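Local atomic coordinates of GGDEF and EAL domain-containing protein (Vibrio cholerae O1 str. 2010EL-1786, PDB entry 6PWJ), a protein that probably senses the second messenger cyclic di-GMP through its EAL domain rather than making or degrading it. Residues I49-F54 against S93-G98; K1-Q6 against S377-N382; G37-S42 against R144-T149; Q12-A17 against K370-S375. All blocks are in the same frame, centred on the assembly; numbering follows the deposited sequence.

Contact 1 (I49-F54 against S93-G98); sequences ILQAEF and STYEFG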
loop_
_atom_site.group_PDB
_atom_site.type_symbol
_atom_site.label_atom_id
_atom_site.label_comp_id
_atom_site.label_asym_id
_atom_site.label_seq_id
_atom_site.Cartn_x
_atom_site.Cartn_y
_atom_site.Cartn_z
ATOM N N ILE A 49 -1.492 4.926 18.737
ATOM C CA ILE A 49 -0.286 4.612 19.494
ATOM C C ILE A 49 -0.712 3.880 20.756
ATOM O O ILE A 49 -1.460 4.428 21.576
ATOM C CB ILE A 49 0.524 5.871 19.840
ATOM C CG1 ILE A 49 1.251 6.396 18.601
ATOM C CG2 ILE A 49 1.502 5.580 20.970
ATOM C CD1 ILE A 49 2.216 7.525 18.892
ATOM N N LEU A 50 -0.245 2.645 20.909
ATOM C CA LEU A 50 -0.532 1.835 22.085
ATOM C C LEU A 50 0.677 1.855 23.009
ATOM O O LEU A 50 1.751 1.365 22.643
ATOM C CB LEU A 50 -0.883 0.401 21.691
ATOM C CG LEU A 50 -1.034 -0.581 22.856
ATOM C CD1 LEU A 50 -2.101 -0.099 23.826
ATOM C CD2 LEU A 50 -1.357 -1.976 22.344
ATOM N N GLN A 51 0.505 2.426 24.197
ATOM C CA GLN A 51 1.542 2.436 25.225
ATOM C C GLN A 51 1.243 1.302 26.197
ATOM O O GLN A 51 0.420 1.446 27.104
ATOM C CB GLN A 51 1.598 3.786 25.935
ATOM C CG GLN A 51 2.244 4.892 25.115
ATOM C CD GLN A 51 2.491 6.146 25.930
ATOM O OE1 GLN A 51 1.829 6.385 26.938
ATOM N NE2 GLN A 51 3.455 6.950 25.499
ATOM N N ALA A 52 1.914 0.165 26.000
ATOM C CA ALA A 52 1.731 -1.007 26.857
ATOM C C ALA A 52 2.537 -0.804 28.136
ATOM O O ALA A 52 3.670 -1.268 28.285
ATOM C CB ALA A 52 2.140 -2.279 26.127
ATOM N N GLU A 53 1.929 -0.083 29.082
ATOM C CA GLU A 53 2.587 0.159 30.362
ATOM C C GLU A 53 2.905 -1.143 31.082
ATOM O O GLU A 53 3.930 -1.238 31.767
ATOM C CB GLU A 53 1.713 1.056 31.239
ATOM C CG GLU A 53 1.477 2.449 30.671
ATOM C CD GLU A 53 2.676 3.363 30.838
ATOM O OE1 GLU A 53 3.503 3.103 31.738
ATOM O OE2 GLU A 53 2.792 4.343 30.071
ATOM N N PHE A 54 2.047 -2.158 30.940
ATOM C CA PHE A 54 2.302 -3.430 31.607
ATOM C C PHE A 54 3.540 -4.117 31.047
ATOM O O PHE A 54 4.226 -4.844 31.774
ATOM C CB PHE A 54 1.080 -4.342 31.491
ATOM C CG PHE A 54 0.883 -4.929 30.122
ATOM C CD1 PHE A 54 0.345 -4.170 29.097
ATOM C CD2 PHE A 54 1.221 -6.247 29.867
ATOM C CE1 PHE A 54 0.156 -4.710 27.838
ATOM C CE2 PHE A 54 1.035 -6.794 28.610
ATOM C CZ PHE A 54 0.502 -6.023 27.594
ATOM N N SER A 93 8.874 1.287 20.037
ATOM C CA SER A 93 9.589 1.435 21.302
ATOM C C SER A 93 9.609 0.071 21.983
ATOM O O SER A 93 9.057 -0.907 21.470
ATOM C CB SER A 93 8.943 2.499 22.192
ATOM O OG SER A 93 9.395 2.392 23.531
ATOM N N THR A 94 10.251 0.013 23.151
ATOM C CA THR A 94 10.296 -1.242 23.895
ATOM C C THR A 94 8.907 -1.684 24.335
ATOM O O THR A 94 8.633 -2.887 24.405
ATOM C CB THR A 94 11.212 -1.110 25.113
ATOM O OG1 THR A 94 10.714 -0.080 25.976
ATOM C CG2 THR A 94 12.628 -0.763 24.681
ATOM N N TYR A 95 8.018 -0.733 24.629
ATOM C CA TYR A 95 6.681 -1.051 25.113
ATOM C C TYR A 95 5.589 -0.306 24.356
ATOM O O TYR A 95 4.418 -0.387 24.746
ATOM C CB TYR A 95 6.566 -0.743 26.610
ATOM C CG TYR A 95 6.467 0.734 26.917
ATOM C CD1 TYR A 95 7.591 1.548 26.881
ATOM C CD2 TYR A 95 5.248 1.315 27.242
ATOM C CE1 TYR A 95 7.503 2.900 27.159
ATOM C CE2 TYR A 95 5.150 2.664 27.523
ATOM C CZ TYR A 95 6.280 3.453 27.480
ATOM O OH TYR A 95 6.184 4.797 27.760
ATOM N N GLU A 96 5.936 0.415 23.295
ATOM C CA GLU A 96 4.988 1.224 22.546
ATOM C C GLU A 96 4.798 0.655 21.146
ATOM O O GLU A 96 5.713 0.060 20.568
ATOM C CB GLU A 96 5.462 2.679 22.465
ATOM C CG GLU A 96 5.732 3.303 23.824
ATOM C CD GLU A 96 6.099 4.769 23.735
ATOM O OE1 GLU A 96 7.233 5.079 23.312
ATOM O OE2 GLU A 96 5.247 5.612 24.085
ATOM N N PHE A 97 3.594 0.839 20.608
ATOM C CA PHE A 97 3.235 0.295 19.307
ATOM C C PHE A 97 2.463 1.335 18.511
ATOM O O PHE A 97 1.601 2.031 19.055
ATOM C CB PHE A 97 2.395 -0.981 19.452
ATOM C CG PHE A 97 3.084 -2.075 20.214
ATOM C CD1 PHE A 97 3.049 -2.102 21.597
ATOM C CD2 PHE A 97 3.766 -3.078 19.547
ATOM C CE1 PHE A 97 3.683 -3.105 22.302
ATOM C CE2 PHE A 97 4.402 -4.086 20.246
ATOM C CZ PHE A 97 4.359 -4.100 21.625
ATOM N N GLY A 98 2.775 1.431 17.225
ATOM C CA GLY A 98 2.115 2.359 16.318
ATOM C C GLY A 98 1.336 1.598 15.260
ATOM O O GLY A 98 1.829 0.611 14.706
#
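The side-chain amide nitrogen of Gln51 reaches the carboxylate of Glu96, NE2 to OE2 2.6 Å, and this hydrogen bond bridges two places that matter in a GGDEF domain. The signature position, here reading STYEF, runs through the turn after strand 88-91 and into the start of strand 96-102. Gln51 stands where active diguanylate cyclases usually carry a metal-binding aspartate, consistent with a site that has lost its chemistry. The two side chains run alongside each other and point the same way, their amide and carboxylate planes 39° apart; the carboxylate oxygen is met nearly along its C-O bond, but lies out of the amide plane of Gln51.

Underneath is an antiparallel pairing of the central strand 45-51 with its neighbour 96-102. Leu50 and Phe97 form the hydrogen-bonded pair: Leu50 N gives to Phe97 O at 2.7 Å, and Phe97 N returns to Leu50 O at 2.8 Å. Their side chains leave on the face packed by Leu74 of helix 64-81, while Ile49 and Gln51 turn to the opposite face and meet Leu159 of helix 148-164. Past the strand, Ala52 N still bonds to Tyr95 O, 2.9 Å, just before helix 53-61 begins.

Tyr95 holds its CG between its own backbone N and carbonyl carbon (chi1 75°), which lays the ring along the start of that helix. Glu96 CG sits over one face of this ring. Glu53 runs beside it but spends its charge on Lys56. The ring edge is turned to residues 49-54, with Tyr95 CD2 3.2 Å from Ala52 O.

Contact 2 (K1-Q6 against S377-N382); sequences KAFKAQ and SRTAHN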
loop_
_atom_site.group_PDB
_atom_site.type_symbol
_atom_site.label_atom_id
_atom_site.label_comp_id
_atom_site.label_asym_id
_atom_site.label_seq_id
_atom_site.Cartn_x
_atom_site.Cartn_y
_atom_site.Cartn_z
ATOM N N LYS A 1 24.266 -14.783 -8.075
ATOM C CA LYS A 1 23.479 -15.713 -7.274
ATOM C C LYS A 1 22.211 -16.133 -8.010
ATOM O O LYS A 1 21.577 -15.322 -8.686
ATOM C CB LYS A 1 23.115 -15.086 -5.924
ATOM C CG LYS A 1 24.299 -14.521 -5.157
ATOM C CD LYS A 1 23.872 -13.922 -3.825
ATOM C CE LYS A 1 23.351 -14.989 -2.876
ATOM N NZ LYS A 1 23.130 -14.450 -1.503
ATOM N N ALA A 2 21.847 -17.407 -7.879
ATOM C CA ALA A 2 20.596 -17.882 -8.443
ATOM C C ALA A 2 19.417 -17.236 -7.717
ATOM O O ALA A 2 19.577 -16.525 -6.721
ATOM C CB ALA A 2 20.514 -19.406 -8.363
ATOM N N PHE A 3 18.212 -17.496 -8.225
ATOM C CA PHE A 3 17.028 -16.838 -7.683
ATOM C C PHE A 3 16.833 -17.173 -6.209
ATOM O O PHE A 3 16.843 -16.286 -5.349
ATOM C CB PHE A 3 15.789 -17.227 -8.486
ATOM C CG PHE A 3 14.510 -16.701 -7.904
ATOM C CD1 PHE A 3 14.103 -15.402 -8.158
ATOM C CD2 PHE A 3 13.722 -17.500 -7.093
ATOM C CE1 PHE A 3 12.927 -14.914 -7.620
ATOM C CE2 PHE A 3 12.546 -17.017 -6.553
ATOM C CZ PHE A 3 12.147 -15.722 -6.817
ATOM N N LYS A 4 16.642 -18.460 -5.899
ATOM C CA LYS A 4 16.295 -18.842 -4.534
ATOM C C LYS A 4 17.327 -18.334 -3.537
ATOM O O LYS A 4 16.981 -17.957 -2.411
ATOM C CB LYS A 4 16.135 -20.359 -4.430
ATOM C CG LYS A 4 14.919 -20.889 -5.168
ATOM C CD LYS A 4 14.212 -21.972 -4.370
ATOM C CE LYS A 4 12.866 -22.322 -4.990
ATOM N NZ LYS A 4 12.131 -23.347 -4.197
ATOM N N ALA A 5 18.601 -18.308 -3.931
ATOM C CA ALA A 5 19.616 -17.710 -3.071
ATOM C C ALA A 5 19.439 -16.199 -2.986
ATOM O O ALA A 5 19.570 -15.610 -1.907
ATOM C CB ALA A 5 21.011 -18.065 -3.582
ATOM N N GLN A 6 19.126 -15.557 -4.114
ATOM C CA GLN A 6 18.939 -14.111 -4.121
ATOM C C GLN A 6 17.667 -13.716 -3.383
ATOM O O GLN A 6 17.670 -12.777 -2.578
ATOM C CB GLN A 6 18.910 -13.596 -5.560
ATOM C CG GLN A 6 18.881 -12.082 -5.677
ATOM C CD GLN A 6 20.149 -11.437 -5.156
ATOM O OE1 GLN A 6 21.194 -11.482 -5.805
ATOM N NE2 GLN A 6 20.064 -10.837 -3.975
ATOM N N SER A 377 15.689 -5.723 -5.516
ATOM C CA SER A 377 15.620 -5.353 -6.925
ATOM C C SER A 377 16.391 -6.333 -7.802
ATOM O O SER A 377 15.962 -6.636 -8.922
ATOM C CB SER A 377 16.150 -3.931 -7.119
ATOM O OG SER A 377 15.440 -3.011 -6.306
ATOM N N ARG A 378 17.530 -6.833 -7.316
ATOM C CA ARG A 378 18.269 -7.841 -8.071
ATOM C C ARG A 378 17.421 -9.084 -8.305
ATOM O O ARG A 378 17.503 -9.708 -9.369
ATOM C CB ARG A 378 19.560 -8.216 -7.343
ATOM C CG ARG A 378 20.777 -7.378 -7.702
ATOM C CD ARG A 378 22.047 -8.081 -7.241
ATOM N NE ARG A 378 22.048 -8.297 -5.796
ATOM C CZ ARG A 378 22.965 -7.810 -4.966
ATOM N NH1 ARG A 378 23.975 -7.090 -5.437
ATOM N NH2 ARG A 378 22.878 -8.053 -3.664
ATOM N N THR A 379 16.602 -9.461 -7.317
ATOM C CA THR A 379 15.787 -10.666 -7.445
ATOM C C THR A 379 14.937 -10.630 -8.709
ATOM O O THR A 379 14.825 -11.635 -9.420
ATOM C CB THR A 379 14.906 -10.838 -6.209
ATOM O OG1 THR A 379 15.729 -11.119 -5.069
ATOM C CG2 THR A 379 13.922 -11.978 -6.414
ATOM N N ALA A 380 14.334 -9.477 -9.008
ATOM C CA ALA A 380 13.564 -9.345 -10.239
ATOM C C ALA A 380 14.451 -9.009 -11.430
ATOM O O ALA A 380 14.173 -9.452 -12.549
ATOM C CB ALA A 380 12.480 -8.278 -10.072
ATOM N N HIS A 381 15.521 -8.244 -11.208
ATOM C CA HIS A 381 16.392 -7.844 -12.308
ATOM C C HIS A 381 17.100 -9.048 -12.920
ATOM O O HIS A 381 17.141 -9.196 -14.147
ATOM C CB HIS A 381 17.408 -6.810 -11.824
ATOM C CG HIS A 381 18.463 -6.483 -12.833
ATOM N ND1 HIS A 381 19.787 -6.823 -12.662
ATOM C CD2 HIS A 381 18.386 -5.857 -14.031
ATOM C CE1 HIS A 381 20.483 -6.414 -13.709
ATOM N NE2 HIS A 381 19.656 -5.824 -14.554
ATOM N N ASN A 382 17.662 -9.920 -12.081
ATOM C CA ASN A 382 18.384 -11.080 -12.592
ATOM C C ASN A 382 17.486 -12.050 -13.348
ATOM O O ASN A 382 17.999 -12.998 -13.953
ATOM C CB ASN A 382 19.091 -11.808 -11.446
ATOM C CG ASN A 382 20.220 -10.991 -10.848
ATOM O OD1 ASN A 382 20.686 -10.022 -11.450
ATOM N ND2 ASN A 382 20.669 -11.381 -9.661
#
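Gln6 and Arg378 cross at about a right angle, and that crossing organises the polar side of this contact. Gln6 starts out with CG anti to its backbone N (chi1 -173°) and then bends at the next bond, which swings the amide across the arginine chain. Its OE1 comes within 3.3 Å of Arg378 NE, a weak and far from straight hydrogen bond, with the amide and guanidinium planes 37° apart. The other end of the same amide, NE2, has a weak bond to Ser375 OG one turn earlier in the partner helix. Farther out, Arg378 and Lys1 each have a long, weak ion pair with Glu9, whose charge would tend to offset the two positive groups.

Thr379 meets both Gln6 and Phe3 at a slant. Its two branches divide the work: CG2 touches the Phe3 ring, with CE1 3.3 Å away, while OG1 rests 3.4 Å from Gln6 CG and makes its hydrogen bond back to Ser375 O in its own helix. The Phe3 ring goes on to lean against Ile346 and Asn347 of helix 345-349, and Asn382 marks the outer margin, its ND2 3.9 Å from Gln6 OE1.

The N-terminal helix 3-18 thus lies along an outer helix of the EAL domain, a modified TIM barrel, in an arrangement consistent with the signalling helix of LapD-type receptors.

Contact 3 (G37-S42 against R144-T149); sequences GWLSES and RQSSTT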
loop_
_atom_site.group_PDB
_atom_site.type_symbol
_atom_site.label_atom_id
_atom_site.label_comp_id
_atom_site.label_asym_id
_atom_site.label_seq_id
_atom_site.Cartn_x
_atom_site.Cartn_y
_atom_site.Cartn_z
ATOM N N GLY A 37 4.684 8.041 3.852
ATOM C CA GLY A 37 4.087 7.720 2.566
ATOM C C GLY A 37 2.577 7.864 2.567
ATOM O O GLY A 37 1.991 8.359 1.600
ATOM N N TRP A 38 1.927 7.435 3.649
ATOM C CA TRP A 38 0.473 7.537 3.726
ATOM C C TRP A 38 0.026 8.984 3.899
ATOM O O TRP A 38 -0.983 9.402 3.319
ATOM C CB TRP A 38 -0.046 6.668 4.870
ATOM C CG TRP A 38 -1.481 6.906 5.215
ATOM C CD1 TRP A 38 -2.573 6.516 4.497
ATOM C CD2 TRP A 38 -1.983 7.575 6.378
ATOM N NE1 TRP A 38 -3.725 6.909 5.136
ATOM C CE2 TRP A 38 -3.389 7.561 6.293
ATOM C CE3 TRP A 38 -1.379 8.188 7.479
ATOM C CZ2 TRP A 38 -4.200 8.135 7.270
ATOM C CZ3 TRP A 38 -2.186 8.758 8.446
ATOM C CH2 TRP A 38 -3.581 8.728 8.335
ATOM N N LEU A 39 0.763 9.765 4.691
ATOM C CA LEU A 39 0.379 11.156 4.916
ATOM C C LEU A 39 0.564 11.997 3.660
ATOM O O LEU A 39 -0.261 12.869 3.364
ATOM C CB LEU A 39 1.183 11.744 6.077
ATOM C CG LEU A 39 0.678 11.410 7.482
ATOM C CD1 LEU A 39 1.586 12.020 8.537
ATOM C CD2 LEU A 39 -0.753 11.894 7.659
ATOM N N SER A 40 1.639 11.754 2.908
ATOM C CA SER A 40 1.900 12.542 1.711
ATOM C C SER A 40 1.007 12.152 0.541
ATOM O O SER A 40 0.808 12.967 -0.366
ATOM C CB SER A 40 3.368 12.408 1.297
ATOM O OG SER A 40 3.652 11.101 0.831
ATOM N N GLU A 41 0.462 10.935 0.540
ATOM C CA GLU A 41 -0.350 10.476 -0.580
ATOM C C GLU A 41 -1.840 10.711 -0.351
ATOM O O GLU A 41 -2.532 11.217 -1.238
ATOM C CB GLU A 41 -0.090 8.990 -0.846
ATOM C CG GLU A 41 -0.858 8.449 -2.040
ATOM C CD GLU A 41 -0.999 6.942 -2.017
ATOM O OE1 GLU A 41 0.025 6.240 -2.164
ATOM O OE2 GLU A 41 -2.138 6.459 -1.845
ATOM N N SER A 42 -2.349 10.347 0.825
ATOM C CA SER A 42 -3.774 10.496 1.103
ATOM C C SER A 42 -4.015 11.105 2.478
ATOM O O SER A 42 -4.723 12.109 2.602
ATOM C CB SER A 42 -4.485 9.145 0.996
ATOM O OG SER A 42 -4.079 8.268 2.033
ATOM N N ARG A 144 -7.171 14.791 6.019
ATOM C CA ARG A 144 -6.460 15.376 4.893
ATOM C C ARG A 144 -4.964 15.128 5.023
ATOM O O ARG A 144 -4.459 14.735 6.079
ATOM C CB ARG A 144 -6.728 16.883 4.784
ATOM C CG ARG A 144 -8.176 17.238 4.514
ATOM C CD ARG A 144 -8.347 18.736 4.321
ATOM N NE ARG A 144 -7.879 19.495 5.478
ATOM C CZ ARG A 144 -8.610 19.726 6.565
ATOM N NH1 ARG A 144 -9.846 19.251 6.647
ATOM N NH2 ARG A 144 -8.105 20.427 7.569
ATOM N N GLN A 145 -4.257 15.367 3.921
ATOM C CA GLN A 145 -2.804 15.269 3.923
ATOM C C GLN A 145 -2.208 16.331 4.835
ATOM O O GLN A 145 -2.578 17.507 4.765
ATOM C CB GLN A 145 -2.263 15.428 2.502
ATOM C CG GLN A 145 -2.659 14.311 1.552
ATOM C CD GLN A 145 -3.124 14.831 0.206
ATOM O OE1 GLN A 145 -4.059 15.627 0.126
ATOM N NE2 GLN A 145 -2.470 14.384 -0.861
ATOM N N SER A 146 -1.286 15.913 5.697
ATOM C CA SER A 146 -0.596 16.821 6.598
ATOM C C SER A 146 0.844 16.355 6.748
ATOM O O SER A 146 1.270 15.369 6.136
ATOM C CB SER A 146 -1.298 16.900 7.959
ATOM O OG SER A 146 -1.240 15.655 8.634
ATOM N N SER A 147 1.601 17.072 7.570
ATOM C CA SER A 147 2.983 16.710 7.830
ATOM C C SER A 147 3.059 15.621 8.893
ATOM O O SER A 147 2.184 15.502 9.756
ATOM C CB SER A 147 3.778 17.936 8.280
ATOM O OG SER A 147 3.099 18.631 9.312
ATOM N N THR A 148 4.117 14.810 8.815
ATOM C CA THR A 148 4.356 13.825 9.863
ATOM C C THR A 148 4.513 14.495 11.219
ATOM O O THR A 148 4.153 13.912 12.249
ATOM C CB THR A 148 5.594 12.990 9.536
ATOM O OG1 THR A 148 5.339 12.186 8.377
ATOM C CG2 THR A 148 5.951 12.086 10.709
ATOM N N THR A 149 5.044 15.719 11.239
ATOM C CA THR A 149 5.165 16.453 12.493
ATOM C C THR A 149 3.794 16.782 13.070
ATOM O O THR A 149 3.585 16.692 14.286
ATOM C CB THR A 149 5.972 17.733 12.274
ATOM O OG1 THR A 149 7.200 17.420 11.606
ATOM C CG2 THR A 149 6.281 18.399 13.605
#
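This is a surface contact inside the GGDEF domain, where the last turn of helix 28-41 is met by the connection running from strand 136-142 into helix 148-164. In the alpha/beta fold of GGDEF domains it ties the end of an early helix to a strand-helix joint more than a hundred residues later, mostly by packing rather than by clear hydrogen bonds.

Leu39, the buried residue among those that touch, carries the apolar part. Its CG stands anti to the carbonyl carbon (chi1 -81°), and the two methyls spread along the connection. CD1 reaches 3.6 Å from Thr148 CA, at the first turn of the helix; CD2 approaches Ser146 OG, and Leu39 CB lies 3.6 Å from Ser146 O. Ser147 is the N-cap of helix 148-164; its side chain caps a backbone N, and its hydroxyl is bonded to Thr150 OG1.

Both segments also lead outward. Arg144 turns away to a salt bridge with Asp176, and Glu41 forms one with Arg391, a residue of the EAL domain, so the same helix end that holds this connection also touches the partner domain.

Gln145 lies across the carbonyls of Leu39, Glu41 and Ser42. Its first torsion (chi1 -66°) puts CG 3.3 Å from Leu39 O and 3.2 Å from Ser42 O, and the bend at the next bond brings Gln145 NE2 to 3.2 Å from Glu41 O.

Contact 4 (Q12-A17 against K370-S375); sequences QLRERA and KFTLTS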
loop_
_atom_site.group_PDB
_atom_site.type_symbol
_atom_site.label_atom_id
_atom_site.label_comp_id
_atom_site.label_asym_id
_atom_site.label_seq_id
_atom_site.Cartn_x
_atom_site.Cartn_y
_atom_site.Cartn_z
ATOM N N GLN A 12 15.868 -11.981 3.894
ATOM C CA GLN A 12 16.635 -11.773 5.118
ATOM C C GLN A 12 16.899 -10.290 5.348
ATOM O O GLN A 12 16.661 -9.768 6.443
ATOM C CB GLN A 12 17.953 -12.546 5.057
ATOM C CG GLN A 12 17.807 -14.057 5.060
ATOM C CD GLN A 12 19.148 -14.763 5.129
ATOM O OE1 GLN A 12 19.968 -14.477 6.002
ATOM N NE2 GLN A 12 19.381 -15.683 4.199
ATOM N N LEU A 13 17.389 -9.593 4.320
ATOM C CA LEU A 13 17.690 -8.173 4.464
ATOM C C LEU A 13 16.434 -7.368 4.771
ATOM O O LEU A 13 16.457 -6.463 5.615
ATOM C CB LEU A 13 18.370 -7.652 3.199
ATOM C CG LEU A 13 19.772 -8.198 2.921
ATOM C CD1 LEU A 13 20.279 -7.714 1.571
ATOM C CD2 LEU A 13 20.728 -7.792 4.029
ATOM N N ARG A 14 15.324 -7.680 4.097
ATOM C CA ARG A 14 14.081 -6.961 4.356
ATOM C C ARG A 14 13.623 -7.152 5.796
ATOM O O ARG A 14 13.095 -6.223 6.418
ATOM C CB ARG A 14 12.996 -7.418 3.382
ATOM C CG ARG A 14 11.636 -6.784 3.626
ATOM C CD ARG A 14 10.602 -7.311 2.647
ATOM N NE ARG A 14 10.487 -8.765 2.707
ATOM C CZ ARG A 14 9.665 -9.481 1.949
ATOM N NH1 ARG A 14 8.879 -8.877 1.068
ATOM N NH2 ARG A 14 9.628 -10.801 2.071
ATOM N N GLU A 15 13.820 -8.352 6.346
ATOM C CA GLU A 15 13.382 -8.616 7.712
ATOM C C GLU A 15 14.273 -7.910 8.726
ATOM O O GLU A 15 13.779 -7.366 9.721
ATOM C CB GLU A 15 13.358 -10.123 7.967
ATOM C CG GLU A 15 12.883 -10.519 9.353
ATOM C CD GLU A 15 12.474 -11.977 9.427
ATOM O OE1 GLU A 15 12.027 -12.519 8.395
ATOM O OE2 GLU A 15 12.603 -12.580 10.512
ATOM N N ARG A 16 15.585 -7.902 8.490
ATOM C CA ARG A 16 16.501 -7.256 9.424
ATOM C C ARG A 16 16.399 -5.737 9.357
ATOM O O ARG A 16 16.685 -5.055 10.347
ATOM C CB ARG A 16 17.935 -7.706 9.142
ATOM C CG ARG A 16 18.974 -7.156 10.108
ATOM C CD ARG A 16 18.810 -7.750 11.500
ATOM N NE ARG A 16 19.914 -7.386 12.382
ATOM C CZ ARG A 16 21.036 -8.089 12.500
ATOM N NH1 ARG A 16 21.203 -9.197 11.791
ATOM N NH2 ARG A 16 21.990 -7.684 13.327
ATOM N N ALA A 17 15.985 -5.193 8.214
ATOM C CA ALA A 17 15.982 -3.749 8.023
ATOM C C ALA A 17 14.670 -3.090 8.421
ATOM O O ALA A 17 14.668 -1.907 8.784
ATOM C CB ALA A 17 16.290 -3.410 6.561
ATOM N N LYS A 370 19.444 0.227 2.237
ATOM C CA LYS A 370 19.977 0.244 0.880
ATOM C C LYS A 370 20.274 -1.166 0.388
ATOM O O LYS A 370 20.003 -1.496 -0.773
ATOM C CB LYS A 370 21.230 1.117 0.824
ATOM C CG LYS A 370 21.042 2.490 1.449
ATOM C CD LYS A 370 22.319 3.311 1.405
ATOM C CE LYS A 370 22.155 4.619 2.161
ATOM N NZ LYS A 370 23.383 5.459 2.091
ATOM N N PHE A 371 20.831 -2.014 1.257
ATOM C CA PHE A 371 21.060 -3.406 0.883
ATOM C C PHE A 371 19.753 -4.094 0.512
ATOM O O PHE A 371 19.690 -4.834 -0.477
ATOM C CB PHE A 371 21.751 -4.149 2.027
ATOM C CG PHE A 371 23.059 -3.541 2.442
ATOM C CD1 PHE A 371 23.899 -2.961 1.508
ATOM C CD2 PHE A 371 23.447 -3.549 3.771
ATOM C CE1 PHE A 371 25.105 -2.402 1.892
ATOM C CE2 PHE A 371 24.649 -2.992 4.161
ATOM C CZ PHE A 371 25.479 -2.418 3.221
ATOM N N THR A 372 18.696 -3.858 1.294
ATOM C CA THR A 372 17.401 -4.458 0.989
ATOM C C THR A 372 16.910 -4.030 -0.388
ATOM O O THR A 372 16.366 -4.845 -1.143
ATOM C CB THR A 372 16.381 -4.079 2.062
ATOM O OG1 THR A 372 16.869 -4.477 3.348
ATOM C CG2 THR A 372 15.049 -4.765 1.796
ATOM N N LEU A 373 17.095 -2.756 -0.734
ATOM C CA LEU A 373 16.679 -2.277 -2.048
ATOM C C LEU A 373 17.434 -3.001 -3.155
ATOM O O LEU A 373 16.827 -3.535 -4.091
ATOM C CB LEU A 373 16.893 -0.766 -2.145
ATOM C CG LEU A 373 16.569 -0.115 -3.491
ATOM C CD1 LEU A 373 15.111 -0.337 -3.856
ATOM C CD2 LEU A 373 16.896 1.368 -3.451
ATOM N N THR A 374 18.764 -3.032 -3.061
ATOM C CA THR A 374 19.563 -3.716 -4.073
ATOM C C THR A 374 19.182 -5.188 -4.167
ATOM O O THR A 374 18.974 -5.720 -5.263
ATOM C CB THR A 374 21.050 -3.566 -3.756
ATOM O OG1 THR A 374 21.400 -2.177 -3.746
ATOM C CG2 THR A 374 21.888 -4.288 -4.800
ATOM N N SER A 375 19.079 -5.862 -3.020
ATOM C CA SER A 375 18.767 -7.288 -3.026
ATOM C C SER A 375 17.364 -7.542 -3.562
ATOM O O SER A 375 17.162 -8.420 -4.409
ATOM C CB SER A 375 18.921 -7.861 -1.616
ATOM O OG SER A 375 18.698 -9.260 -1.605
#
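Two helical segments run antiparallel at 154°, their axes 8.5 Å apart at closest approach, with Leu13 and Thr372 nearest each other along the backbones. Leu13 points toward the partner helix. Its CG lies anti to the carbonyl carbon (chi1 -67°), which carries CD1 between Phe371 and Ser375: that methyl is 3.5 Å from Ser375 CB and 3.9 Å from Phe371 CB. The Phe371 ring itself leads off toward the outside, and its CB and carbonyl oxygen make the contact.

Thr372 answers with both branches, touching Leu13, Arg14 and Ala17. Its methyl CG2 comes down on the backbone of Arg14, 3.5 Å from CA, while its hydroxyl OG1 lies 3.0 Å from Leu13 O and 3.4 Å from Ala17 CB. That hydroxyl is hydrogen-bonded to Arg368 O, one turn back in its own helix.

Segment 12-17 belongs to the N-terminal helix 3-18, and segment 370-375 to an outer helix of the EAL domain's modified TIM barrel, so this buried face joins what is probably a signalling helix to the domain that binds cyclic di-GMP in related receptors. Ser375 OG is hydrogen-bonded to Glu9 OE1 of the N-terminal helix, a polar link beside the leucine. Arg14, which touches Thr372 through its CB, sends its guanidinium the other way, where NH1 and NH2 are held by the carbonyls of Gly337 and Gln341.

How the contacts relate
Contacts 2 and 4 hold the same pair, helix 3-18 and helix 367-381. Contact 4 is the buried part, mostly aliphatic and threonine packing; contact 2, its centre about 13 Å away, is the partly exposed end, where a weak polar bond joins the segments. They meet where Gln6 approaches Ser375, and Glu9, bonded to Ser375, also lies near Arg378 and Lys1. Contacts 1 and 3 both lie within the GGDEF domain, and helix 28-41 leads directly into strand 45-51. Contact 1 is regular strand pairing, partly buried between helices, whereas contact 3 is surface packing of loop against helix end. Along the chain, the loops closed by contacts 2 and 4 enclose the GGDEF pair.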